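Local coordinates for protein 26S proteasome regulatory subunit rpn10 (Schizosaccharomyces pombe, PDB 2X5N) that shields ubiquitin chains from disassembly by deubiquitinating enzymes, thereby promoting protein degradation, as a polyubiquitin-binding regulatory subunit of the 26S proteasome, at residues A[4-9]-A[91-96]; A[32-37]-A[179-184]; A[38-41]-A[47-50]; A[84-89]-A[109-114]. One frame throughout, in Å; residues are numbered along the deposited sequence.

Contact 1: residues A[4-9]-A[91-96]; sequences ATMILI and QIAQLA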
loop_
_atom_site.group_PDB
_atom_site.type_symbol
_atom_site.label_atom_id
_atom_site.label_comp_id
_atom_site.label_asym_id
_atom_site.label_seq_id
_atom_site.Cartn_x
_atom_site.Cartn_y
_atom_site.Cartn_z
ATOM N N ALA A 4 9.477 -1.593 -9.059
ATOM C CA ALA A 4 8.136 -1.153 -9.409
ATOM C C ALA A 4 7.258 -1.392 -8.206
ATOM O O ALA A 4 7.267 -2.493 -7.634
ATOM C CB ALA A 4 7.608 -1.993 -10.563
ATOM N N THR A 5 6.466 -0.397 -7.835
ATOM C CA THR A 5 5.663 -0.479 -6.622
ATOM C C THR A 5 4.213 -0.209 -6.944
ATOM O O THR A 5 3.878 0.836 -7.514
ATOM C CB THR A 5 6.125 0.565 -5.580
ATOM O OG1 THR A 5 7.513 0.385 -5.277
ATOM C CG2 THR A 5 5.350 0.472 -4.282
ATOM N N MET A 6 3.350 -1.148 -6.568
ATOM C CA MET A 6 1.917 -0.903 -6.603
ATOM C C MET A 6 1.481 -0.425 -5.229
ATOM O O MET A 6 1.694 -1.128 -4.235
ATOM C CB MET A 6 1.128 -2.155 -6.983
ATOM C CG MET A 6 1.315 -2.619 -8.428
ATOM S SD MET A 6 0.825 -1.421 -9.666
ATOM C CE MET A 6 -0.842 -1.180 -9.323
ATOM N N ILE A 7 0.895 0.767 -5.192
ATOM C CA ILE A 7 0.375 1.369 -3.977
ATOM C C ILE A 7 -1.137 1.135 -3.937
ATOM O O ILE A 7 -1.844 1.506 -4.851
ATOM C CB ILE A 7 0.726 2.882 -3.873
ATOM C CG1 ILE A 7 2.257 3.076 -3.929
ATOM C CG2 ILE A 7 0.157 3.412 -2.591
ATOM C CD1 ILE A 7 2.734 4.491 -4.080
ATOM N N LEU A 8 -1.588 0.472 -2.877
ATOM C CA LEU A 8 -2.962 0.047 -2.719
ATOM C C LEU A 8 -3.608 0.861 -1.611
ATOM O O LEU A 8 -3.194 0.780 -0.441
ATOM C CB LEU A 8 -3.024 -1.434 -2.330
ATOM C CG LEU A 8 -2.976 -2.444 -3.485
ATOM C CD1 LEU A 8 -1.795 -2.190 -4.439
ATOM C CD2 LEU A 8 -2.901 -3.868 -2.950
ATOM N N ILE A 9 -4.617 1.637 -1.979
ATOM C CA ILE A 9 -5.337 2.473 -1.018
ATOM C C ILE A 9 -6.639 1.807 -0.617
ATOM O O ILE A 9 -7.303 1.146 -1.419
ATOM C CB ILE A 9 -5.590 3.915 -1.533
ATOM C CG1 ILE A 9 -6.411 3.974 -2.835
ATOM C CG2 ILE A 9 -4.245 4.629 -1.677
ATOM C CD1 ILE A 9 -6.824 5.356 -3.162
ATOM N N GLN A 91 -3.584 -9.830 -4.808
ATOM C CA GLN A 91 -3.473 -10.714 -5.972
ATOM C C GLN A 91 -3.519 -9.936 -7.290
ATOM O O GLN A 91 -2.687 -10.144 -8.171
ATOM C CB GLN A 91 -4.560 -11.779 -5.915
ATOM C CG GLN A 91 -4.347 -12.774 -4.823
ATOM C CD GLN A 91 -5.365 -13.882 -4.844
ATOM O OE1 GLN A 91 -6.474 -13.723 -5.356
ATOM N NE2 GLN A 91 -4.991 -15.031 -4.282
ATOM N N ILE A 92 -4.476 -9.017 -7.417
ATOM C CA ILE A 92 -4.573 -8.192 -8.608
ATOM C C ILE A 92 -3.308 -7.345 -8.775
ATOM O O ILE A 92 -2.821 -7.138 -9.887
ATOM C CB ILE A 92 -5.835 -7.337 -8.563
ATOM C CG1 ILE A 92 -7.087 -8.222 -8.700
ATOM C CG2 ILE A 92 -5.829 -6.274 -9.653
ATOM C CD1 ILE A 92 -8.386 -7.520 -8.346
ATOM N N ALA A 93 -2.752 -6.865 -7.660
ATOM C CA ALA A 93 -1.518 -6.092 -7.713
ATOM C C ALA A 93 -0.387 -6.917 -8.283
ATOM O O ALA A 93 0.439 -6.419 -9.044
ATOM C CB ALA A 93 -1.152 -5.597 -6.322
ATOM N N GLN A 94 -0.300 -8.187 -7.895
ATOM C CA GLN A 94 0.724 -9.053 -8.474
ATOM C C GLN A 94 0.534 -9.247 -9.978
ATOM O O GLN A 94 1.510 -9.266 -10.736
ATOM C CB GLN A 94 0.741 -10.390 -7.763
ATOM C CG GLN A 94 1.338 -10.252 -6.367
ATOM C CD GLN A 94 1.329 -11.557 -5.638
ATOM O OE1 GLN A 94 2.160 -12.442 -5.907
ATOM N NE2 GLN A 94 0.405 -11.705 -4.692
ATOM N N LEU A 95 -0.712 -9.405 -10.414
ATOM C CA LEU A 95 -0.993 -9.484 -11.841
ATOM C C LEU A 95 -0.549 -8.184 -12.547
ATOM O O LEU A 95 0.099 -8.224 -13.594
ATOM C CB LEU A 95 -2.485 -9.783 -12.060
ATOM C CG LEU A 95 -3.011 -9.753 -13.506
ATOM C CD1 LEU A 95 -2.271 -10.740 -14.394
ATOM C CD2 LEU A 95 -4.488 -10.046 -13.519
ATOM N N ALA A 96 -0.858 -7.035 -11.958
ATOM C CA ALA A 96 -0.464 -5.757 -12.535
ATOM C C ALA A 96 1.060 -5.652 -12.648
ATOM O O ALA A 96 1.582 -5.187 -13.676
ATOM C CB ALA A 96 -1.038 -4.633 -11.709
#
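M6 and L8 of strand 4-9 meet A93 and A96 of helix 91-96 by apolar packing; no hydrogen bond joins the two segments. Within this apolar group, A93 is shared: its CB lies 3.9 Å from L8 CD1 and 4.2 Å from L8 CD2, which places the methyl against both branches of the leucine. Beside the leucine, M6 CB is 4.2 Å from A93 CB. The methionine also curls. Its CG stands beside the backbone N (chi1 -69°), and further bends at chi2 and chi3 carry CE toward the next turn of the helix, where it comes to 4.2 Å from A96 CB. One polar atom borders the group, A93 O, which M6 CG approaches at 3.9 Å as a plain van der Waals neighbour.

The short-segment axes come to 9.1 Å, with 150° between their N-to-C directions, a spacing consistent with alanines at the interface. M51 of the adjacent strand 47-52 touches M6, L8 and A93, while I109 of strand 106-113 also packs on A93. A helix packed over the central parallel strands is part of the layered, Rossmann-like alpha/beta core of the von Willebrand factor A domain.

Contact 2: residues A[32-37]-A[179-184]; sequences VHMIFN and DLVNQS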
loop_
_atom_site.group_PDB
_atom_site.type_symbol
_atom_site.label_atom_id
_atom_site.label_comp_id
_atom_site.label_asym_id
_atom_site.label_seq_id
_atom_site.Cartn_x
_atom_site.Cartn_y
_atom_site.Cartn_z
ATOM N N VAL A 32 0.320 8.551 0.571
ATOM C CA VAL A 32 0.605 7.999 -0.753
ATOM C C VAL A 32 1.643 8.865 -1.485
ATOM O O VAL A 32 2.574 8.350 -2.112
ATOM C CB VAL A 32 -0.697 7.888 -1.590
ATOM C CG1 VAL A 32 -0.394 7.540 -3.059
ATOM C CG2 VAL A 32 -1.621 6.826 -0.988
ATOM N N HIS A 33 1.497 10.177 -1.396
ATOM C CA HIS A 33 2.392 11.073 -2.110
ATOM C C HIS A 33 3.813 10.898 -1.578
ATOM O O HIS A 33 4.790 10.899 -2.333
ATOM C CB HIS A 33 1.909 12.529 -1.995
ATOM C CG HIS A 33 2.469 13.438 -3.041
ATOM N ND1 HIS A 33 1.987 14.716 -3.281
ATOM C CD2 HIS A 33 3.442 13.278 -3.954
ATOM C CE1 HIS A 33 2.672 15.275 -4.283
ATOM N NE2 HIS A 33 3.580 14.408 -4.713
ATOM N N MET A 34 3.931 10.734 -0.263
ATOM C CA MET A 34 5.239 10.533 0.355
ATOM C C MET A 34 5.905 9.240 -0.104
ATOM O O MET A 34 7.086 9.242 -0.431
ATOM C CB MET A 34 5.089 10.621 1.893
ATOM C CG MET A 34 6.348 10.385 2.697
ATOM S SD MET A 34 6.841 8.660 2.910
ATOM C CE MET A 34 5.463 8.022 3.849
ATOM N N ILE A 35 5.149 8.149 -0.126
ATOM C CA ILE A 35 5.656 6.849 -0.577
ATOM C C ILE A 35 6.093 6.943 -2.050
ATOM O O ILE A 35 7.165 6.484 -2.435
ATOM C CB ILE A 35 4.572 5.764 -0.429
ATOM C CG1 ILE A 35 4.206 5.525 1.032
ATOM C CG2 ILE A 35 5.053 4.441 -1.038
ATOM C CD1 ILE A 35 5.351 5.038 1.884
ATOM N N PHE A 36 5.223 7.510 -2.875
ATOM C CA PHE A 36 5.516 7.796 -4.276
ATOM C C PHE A 36 6.838 8.472 -4.502
ATOM O O PHE A 36 7.686 8.043 -5.279
ATOM C CB PHE A 36 4.336 8.466 -4.968
ATOM C CG PHE A 36 4.480 8.645 -6.441
ATOM C CD1 PHE A 36 3.840 7.773 -7.314
ATOM C CD2 PHE A 36 5.209 9.697 -6.974
ATOM C CE1 PHE A 36 3.902 7.963 -8.683
ATOM C CE2 PHE A 36 5.288 9.870 -8.356
ATOM C CZ PHE A 36 4.634 9.007 -9.193
ATOM N N ASN A 37 7.013 9.564 -3.772
ATOM C CA ASN A 37 8.237 10.342 -3.883
ATOM C C ASN A 37 9.436 9.577 -3.376
ATOM O O ASN A 37 10.500 9.668 -3.960
ATOM C CB ASN A 37 8.097 11.691 -3.155
ATOM C CG ASN A 37 7.242 12.676 -3.928
ATOM O OD1 ASN A 37 6.836 12.419 -5.077
ATOM N ND2 ASN A 37 6.939 13.799 -3.298
ATOM N N ASP A 179 3.309 12.128 8.272
ATOM C CA ASP A 179 4.520 12.415 9.035
ATOM C C ASP A 179 4.966 11.178 9.796
ATOM O O ASP A 179 6.142 10.848 9.817
ATOM C CB ASP A 179 4.291 13.575 10.005
ATOM C CG ASP A 179 4.074 14.901 9.287
ATOM O OD1 ASP A 179 4.661 15.092 8.208
ATOM O OD2 ASP A 179 3.312 15.741 9.790
ATOM N N LEU A 180 4.029 10.511 10.451
ATOM C CA LEU A 180 4.356 9.313 11.222
ATOM C C LEU A 180 4.908 8.192 10.344
ATOM O O LEU A 180 5.894 7.558 10.693
ATOM C CB LEU A 180 3.127 8.859 12.001
ATOM C CG LEU A 180 2.733 9.846 13.103
ATOM C CD1 LEU A 180 1.325 9.557 13.595
ATOM C CD2 LEU A 180 3.733 9.776 14.263
ATOM N N VAL A 181 4.297 7.954 9.192
ATOM C CA VAL A 181 4.822 6.949 8.275
ATOM C C VAL A 181 6.172 7.397 7.684
ATOM O O VAL A 181 7.064 6.582 7.430
ATOM C CB VAL A 181 3.809 6.591 7.173
ATOM C CG1 VAL A 181 4.391 5.544 6.254
ATOM C CG2 VAL A 181 2.498 6.080 7.790
ATOM N N ASN A 182 6.329 8.685 7.445
ATOM C CA ASN A 182 7.607 9.180 6.957
ATOM C C ASN A 182 8.717 8.903 7.978
ATOM O O ASN A 182 9.871 8.739 7.589
ATOM C CB ASN A 182 7.531 10.671 6.622
ATOM C CG ASN A 182 8.729 11.156 5.825
ATOM O OD1 ASN A 182 9.179 10.502 4.911
ATOM N ND2 ASN A 182 9.236 12.329 6.171
ATOM N N GLN A 183 8.353 8.806 9.261
ATOM C CA GLN A 183 9.284 8.558 10.361
ATOM C C GLN A 183 9.492 7.066 10.626
ATOM O O GLN A 183 10.207 6.672 11.566
ATOM C CB GLN A 183 8.730 9.210 11.648
ATOM C CG GLN A 183 8.699 10.755 11.617
ATOM C CD GLN A 183 7.723 11.382 12.628
ATOM O OE1 GLN A 183 7.419 10.804 13.676
ATOM N NE2 GLN A 183 7.239 12.579 12.310
ATOM N N SER A 184 8.846 6.237 9.819
ATOM C CA SER A 184 8.929 4.779 9.945
ATOM C C SER A 184 9.995 4.222 9.025
ATOM O O SER A 184 10.559 4.952 8.215
ATOM C CB SER A 184 7.583 4.133 9.597
ATOM O OG SER A 184 7.377 4.012 8.188
#
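M34 lays its thioether end over V181 and N182, the last turn of helix 177-182. With CG anti to the backbone N (chi1 178°), the chain leaves helix 24-42 outward and then bends at chi2 and chi3, which brings CE to 3.6 Å from V181 CG1. The same methyl is 3.8 Å from N182 N, while SD lies 3.6 Å from N182 OD1. This last approach is a packing contact; the hydrogen bond of OD1 is made with the backbone N of Q188, which fixes the amide while the methionine packs against it. Q188, after the helix, also touches M34.

The end of helix 177-182 is tied by its own bonds. V181 O accepts from S184 N at 3.0 Å and from S184 OG at 2.7 Å, the hydroxyl coming in the carbonyl plane on a lone pair, with a C=O...O angle of 131°. S184 OG in turn accepts a hydrogen bond from I186 N.

No hydrogen bond crosses between the segments, and their closest CA pair, M34 and N182, is 7.1 Å apart. Side-by-side helices on one face of a central sheet, here reached where I35 packs on I7 of strand 3-9, are characteristic of the three-layered VWA fold.

Contact 3: residues A[38-41]-A[47-50]; sequences QKIN and MCGL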
loop_
_atom_site.group_PDB
_atom_site.type_symbol
_atom_site.label_atom_id
_atom_site.label_comp_id
_atom_site.label_asym_id
_atom_site.label_seq_id
_atom_site.Cartn_x
_atom_site.Cartn_y
_atom_site.Cartn_z
ATOM N N GLN A 38 9.279 8.778 -2.329
ATOM C CA GLN A 38 10.383 7.924 -1.881
ATOM C C GLN A 38 10.852 7.039 -3.045
ATOM O O GLN A 38 12.052 6.949 -3.337
ATOM C CB GLN A 38 9.953 7.080 -0.671
ATOM C CG GLN A 38 11.049 6.216 -0.023
ATOM C CD GLN A 38 11.243 4.862 -0.693
ATOM O OE1 GLN A 38 10.336 4.036 -0.728
ATOM N NE2 GLN A 38 12.444 4.626 -1.231
ATOM N N LYS A 39 9.915 6.365 -3.716
ATOM C CA LYS A 39 10.259 5.479 -4.818
ATOM C C LYS A 39 10.892 6.250 -5.989
ATOM O O LYS A 39 11.912 5.849 -6.527
ATOM C CB LYS A 39 9.019 4.728 -5.296
ATOM C CG LYS A 39 8.386 3.860 -4.225
ATOM C CD LYS A 39 9.395 2.886 -3.626
ATOM C CE LYS A 39 8.757 2.060 -2.531
ATOM N NZ LYS A 39 9.803 1.412 -1.694
ATOM N N ILE A 40 10.292 7.369 -6.379
ATOM C CA ILE A 40 10.756 8.100 -7.539
ATOM C C ILE A 40 12.143 8.667 -7.280
ATOM O O ILE A 40 12.977 8.754 -8.178
ATOM C CB ILE A 40 9.727 9.214 -7.915
ATOM C CG1 ILE A 40 8.801 8.722 -9.018
ATOM C CG2 ILE A 40 10.413 10.517 -8.343
ATOM C CD1 ILE A 40 8.119 7.485 -8.707
ATOM N N ASN A 41 12.410 9.013 -6.029
ATOM C CA ASN A 41 13.709 9.568 -5.677
ATOM C C ASN A 41 14.790 8.504 -5.431
ATOM O O ASN A 41 15.969 8.853 -5.334
ATOM C CB ASN A 41 13.563 10.490 -4.452
ATOM C CG ASN A 41 12.770 11.769 -4.765
ATOM O OD1 ASN A 41 12.713 12.212 -5.915
ATOM N ND2 ASN A 41 12.173 12.367 -3.744
ATOM N N MET A 47 9.113 3.113 -10.884
ATOM C CA MET A 47 7.758 3.460 -11.270
ATOM C C MET A 47 6.818 3.025 -10.167
ATOM O O MET A 47 7.077 2.051 -9.475
ATOM C CB MET A 47 7.357 2.679 -12.521
ATOM C CG MET A 47 8.313 2.844 -13.657
ATOM S SD MET A 47 7.879 4.310 -14.570
ATOM C CE MET A 47 6.800 3.596 -15.810
ATOM N N CYS A 48 5.694 3.715 -10.053
ATOM C CA CYS A 48 4.610 3.389 -9.142
ATOM C C CYS A 48 3.273 3.320 -9.826
ATOM O O CYS A 48 3.011 4.150 -10.696
ATOM C CB CYS A 48 4.518 4.249 -7.880
ATOM S SG CYS A 48 5.981 4.440 -6.928
ATOM N N GLY A 49 2.417 2.407 -9.398
ATOM C CA GLY A 49 1.049 2.363 -9.862
ATOM C C GLY A 49 0.124 2.470 -8.660
ATOM O O GLY A 49 0.571 2.393 -7.504
ATOM N N LEU A 50 -1.157 2.648 -8.937
ATOM C CA LEU A 50 -2.143 2.944 -7.919
ATOM C C LEU A 50 -3.348 2.028 -8.098
ATOM O O LEU A 50 -3.897 1.909 -9.195
ATOM C CB LEU A 50 -2.596 4.403 -7.997
ATOM C CG LEU A 50 -3.595 4.838 -6.938
ATOM C CD1 LEU A 50 -2.978 4.763 -5.553
ATOM C CD2 LEU A 50 -4.106 6.252 -7.212
#
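C48 SG sits against the start of the K39 side chain, 3.5 Å from K39 CB and 3.7 Å from K39 CG, so the thiol meets the aliphatic root of the lysine and not its charged end. I40 adds a second, longer touch: its CD1 is 4.1 Å from C48 SG. The sulfur is therefore bordered by two consecutive helical residues. C48 places SG beside its backbone N (chi1 -51°), with the CB bond directed at the helix, whereas the neighbouring M47 turns its CB away.

In the next shell the lysine chain bends at chi2 and then extends through chi3 and chi4, which takes NZ off from the strand. There it donates to Q38 OE1 at 2.8 Å, in the carbonyl plane on a lone pair with a C=O...N angle of 140°. Outside the two segments, E3 OE2 is its salt-bridge partner. Two acceptors thus hold the ammonium, and a favourable charge pairing probably offsets its burial.

The contact lies in a beta-alpha-beta unit, strand 3-9, helix 24-42 and strand 47-52, whose two strands are parallel neighbours, as in the VWA fold.

Further out, T5 touches both K39 and C48, and F71 of helix 68-75 packs on C48. Near the helix end, K39 O accepts from N46 ND2 and I40 O from R66 NH2.

Contact 4: residues A[84-89]-A[109-114]; sequences AKFGDG and IVAFVG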
loop_
_atom_site.group_PDB
_atom_site.type_symbol
_atom_site.label_atom_id
_atom_site.label_comp_id
_atom_site.label_asym_id
_atom_site.label_seq_id
_atom_site.Cartn_x
_atom_site.Cartn_y
_atom_site.Cartn_z
ATOM N N ALA A 84 -13.788 -3.627 1.927
ATOM C CA ALA A 84 -12.416 -3.819 1.492
ATOM C C ALA A 84 -12.183 -5.284 1.169
ATOM O O ALA A 84 -12.661 -6.171 1.886
ATOM C CB ALA A 84 -11.469 -3.368 2.572
ATOM N N LYS A 85 -11.386 -5.513 0.133
ATOM C CA LYS A 85 -11.054 -6.852 -0.330
ATOM C C LYS A 85 -9.545 -6.978 -0.396
ATOM O O LYS A 85 -8.952 -6.928 -1.469
ATOM C CB LYS A 85 -11.643 -7.058 -1.718
ATOM C CG LYS A 85 -13.138 -6.784 -1.786
ATOM C CD LYS A 85 -13.893 -7.855 -1.074
ATOM C CE LYS A 85 -15.392 -7.677 -1.247
ATOM N NZ LYS A 85 -16.113 -8.866 -0.717
ATOM N N PHE A 86 -8.932 -7.165 0.766
ATOM C CA PHE A 86 -7.480 -7.147 0.895
ATOM C C PHE A 86 -6.789 -8.210 0.029
ATOM O O PHE A 86 -5.907 -7.898 -0.781
ATOM C CB PHE A 86 -7.080 -7.334 2.357
ATOM C CG PHE A 86 -5.599 -7.419 2.557
ATOM C CD1 PHE A 86 -4.804 -6.285 2.519
ATOM C CD2 PHE A 86 -4.983 -8.640 2.791
ATOM C CE1 PHE A 86 -3.422 -6.369 2.682
ATOM C CE2 PHE A 86 -3.608 -8.724 2.975
ATOM C CZ PHE A 86 -2.842 -7.590 2.920
ATOM N N GLY A 87 -7.194 -9.470 0.175
ATOM C CA GLY A 87 -6.535 -10.538 -0.569
ATOM C C GLY A 87 -6.718 -10.406 -2.081
ATOM O O GLY A 87 -5.785 -10.598 -2.852
ATOM N N ASP A 88 -7.929 -10.096 -2.520
ATOM C CA ASP A 88 -8.141 -9.842 -3.944
ATOM C C ASP A 88 -7.221 -8.726 -4.415
ATOM O O ASP A 88 -6.659 -8.797 -5.505
ATOM C CB ASP A 88 -9.591 -9.439 -4.238
ATOM C CG ASP A 88 -10.561 -10.592 -4.185
ATOM O OD1 ASP A 88 -10.165 -11.764 -4.247
ATOM O OD2 ASP A 88 -11.767 -10.318 -4.144
ATOM N N GLY A 89 -7.074 -7.672 -3.604
ATOM C CA GLY A 89 -6.224 -6.552 -3.976
ATOM C C GLY A 89 -4.766 -6.950 -4.154
ATOM O O GLY A 89 -4.150 -6.563 -5.147
ATOM N N ILE A 109 4.648 -4.227 -3.253
ATOM C CA ILE A 109 3.325 -3.709 -2.941
ATOM C C ILE A 109 3.419 -2.896 -1.659
ATOM O O ILE A 109 4.021 -3.344 -0.692
ATOM C CB ILE A 109 2.317 -4.873 -2.730
ATOM C CG1 ILE A 109 2.160 -5.626 -4.051
ATOM C CG2 ILE A 109 0.990 -4.335 -2.188
ATOM C CD1 ILE A 109 1.362 -6.901 -3.925
ATOM N N VAL A 110 2.817 -1.702 -1.643
ATOM C CA VAL A 110 2.615 -0.939 -0.394
ATOM C C VAL A 110 1.110 -0.787 -0.222
ATOM O O VAL A 110 0.479 -0.172 -1.062
ATOM C CB VAL A 110 3.306 0.441 -0.417
ATOM C CG1 VAL A 110 2.997 1.195 0.865
ATOM C CG2 VAL A 110 4.799 0.246 -0.558
ATOM N N ALA A 111 0.547 -1.399 0.816
ATOM C CA ALA A 111 -0.889 -1.426 0.998
ATOM C C ALA A 111 -1.302 -0.791 2.313
ATOM O O ALA A 111 -0.715 -1.076 3.365
ATOM C CB ALA A 111 -1.406 -2.868 0.966
ATOM N N PHE A 112 -2.360 0.000 2.252
ATOM C CA PHE A 112 -3.002 0.551 3.426
ATOM C C PHE A 112 -4.170 -0.337 3.841
ATOM O O PHE A 112 -4.960 -0.763 3.003
ATOM C CB PHE A 112 -3.556 1.932 3.122
ATOM C CG PHE A 112 -2.520 2.986 2.886
ATOM C CD1 PHE A 112 -2.176 3.877 3.897
ATOM C CD2 PHE A 112 -1.894 3.107 1.646
ATOM C CE1 PHE A 112 -1.252 4.882 3.675
ATOM C CE2 PHE A 112 -0.965 4.112 1.425
ATOM C CZ PHE A 112 -0.655 5.009 2.436
ATOM N N VAL A 113 -4.276 -0.603 5.141
ATOM C CA VAL A 113 -5.398 -1.335 5.687
ATOM C C VAL A 113 -5.985 -0.529 6.843
ATOM O O VAL A 113 -5.337 -0.317 7.869
ATOM C CB VAL A 113 -4.954 -2.723 6.194
ATOM C CG1 VAL A 113 -6.139 -3.436 6.898
ATOM C CG2 VAL A 113 -4.403 -3.561 5.038
ATOM N N GLY A 114 -7.217 -0.067 6.648
ATOM C CA GLY A 114 -7.966 0.664 7.667
ATOM C C GLY A 114 -9.311 0.034 7.921
ATOM O O GLY A 114 -10.212 0.673 8.470
#
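F86, in the first turn of helix 86-98, faces V113 near the end of strand 109-113; their CA atoms, the nearest pair across the segments, are 7.8 Å apart, and no hydrogen bond joins the segments. K85 holds the N-cap position, and its O accepts from G89 N at 2.9 Å, which closes the opening turn.

The ring carries the contact. A chi1 of 176° sets the F86 ring anti to N and swings it toward the sheet, and V113 CG2 comes to 3.7 Å from F86 CD1 and 3.8 Å from F86 CE1, so one methyl spans a single ring bond. The valine's other branch, CG1, is the one anti to the backbone N, while CG2 lies beside that N and does the touching. The two side chains cross at about a right angle. A111, two residues back on the same side of the strand, supplies a looser contact, with its CB 4.4 Å from F86 CE1. Both aliphatic groups approach the ring obliquely.

E119 borders the helix start: its OE1 accepts from G87 N, and its side chain touches F86. The opposite-facing F112 packs on Q28, T31 and V32 of helix 24-42, so strand 106-113 has helix 86-98 over one face and helix 24-42 over the other, with strands 3-9 and 136-143 flanking it in the sheet.

From the N terminus, strand 3-9 opens contact 1, and helix 24-42 then opens contact 2 and contact 3. Contact 3 closes first, at strand 47-52, and so lies within the spans of both contact 1 and contact 2. Helix 86-98 begins contact 4 and then closes contact 1; contact 4 closes at strand 106-113, so the two cross. Contact 2, closed last by 179-184, crosses contact 1 and encloses contact 4. The sheet links contacts 1, 3 and 4, G49 bonding T5 and I7, and V110 bonding M6 and L8; contact 2 reaches it through I35 on I7 and V32 on I9. Contacts 1 and 4 bind helix 86-98 to one face; helix 24-42 covers the other.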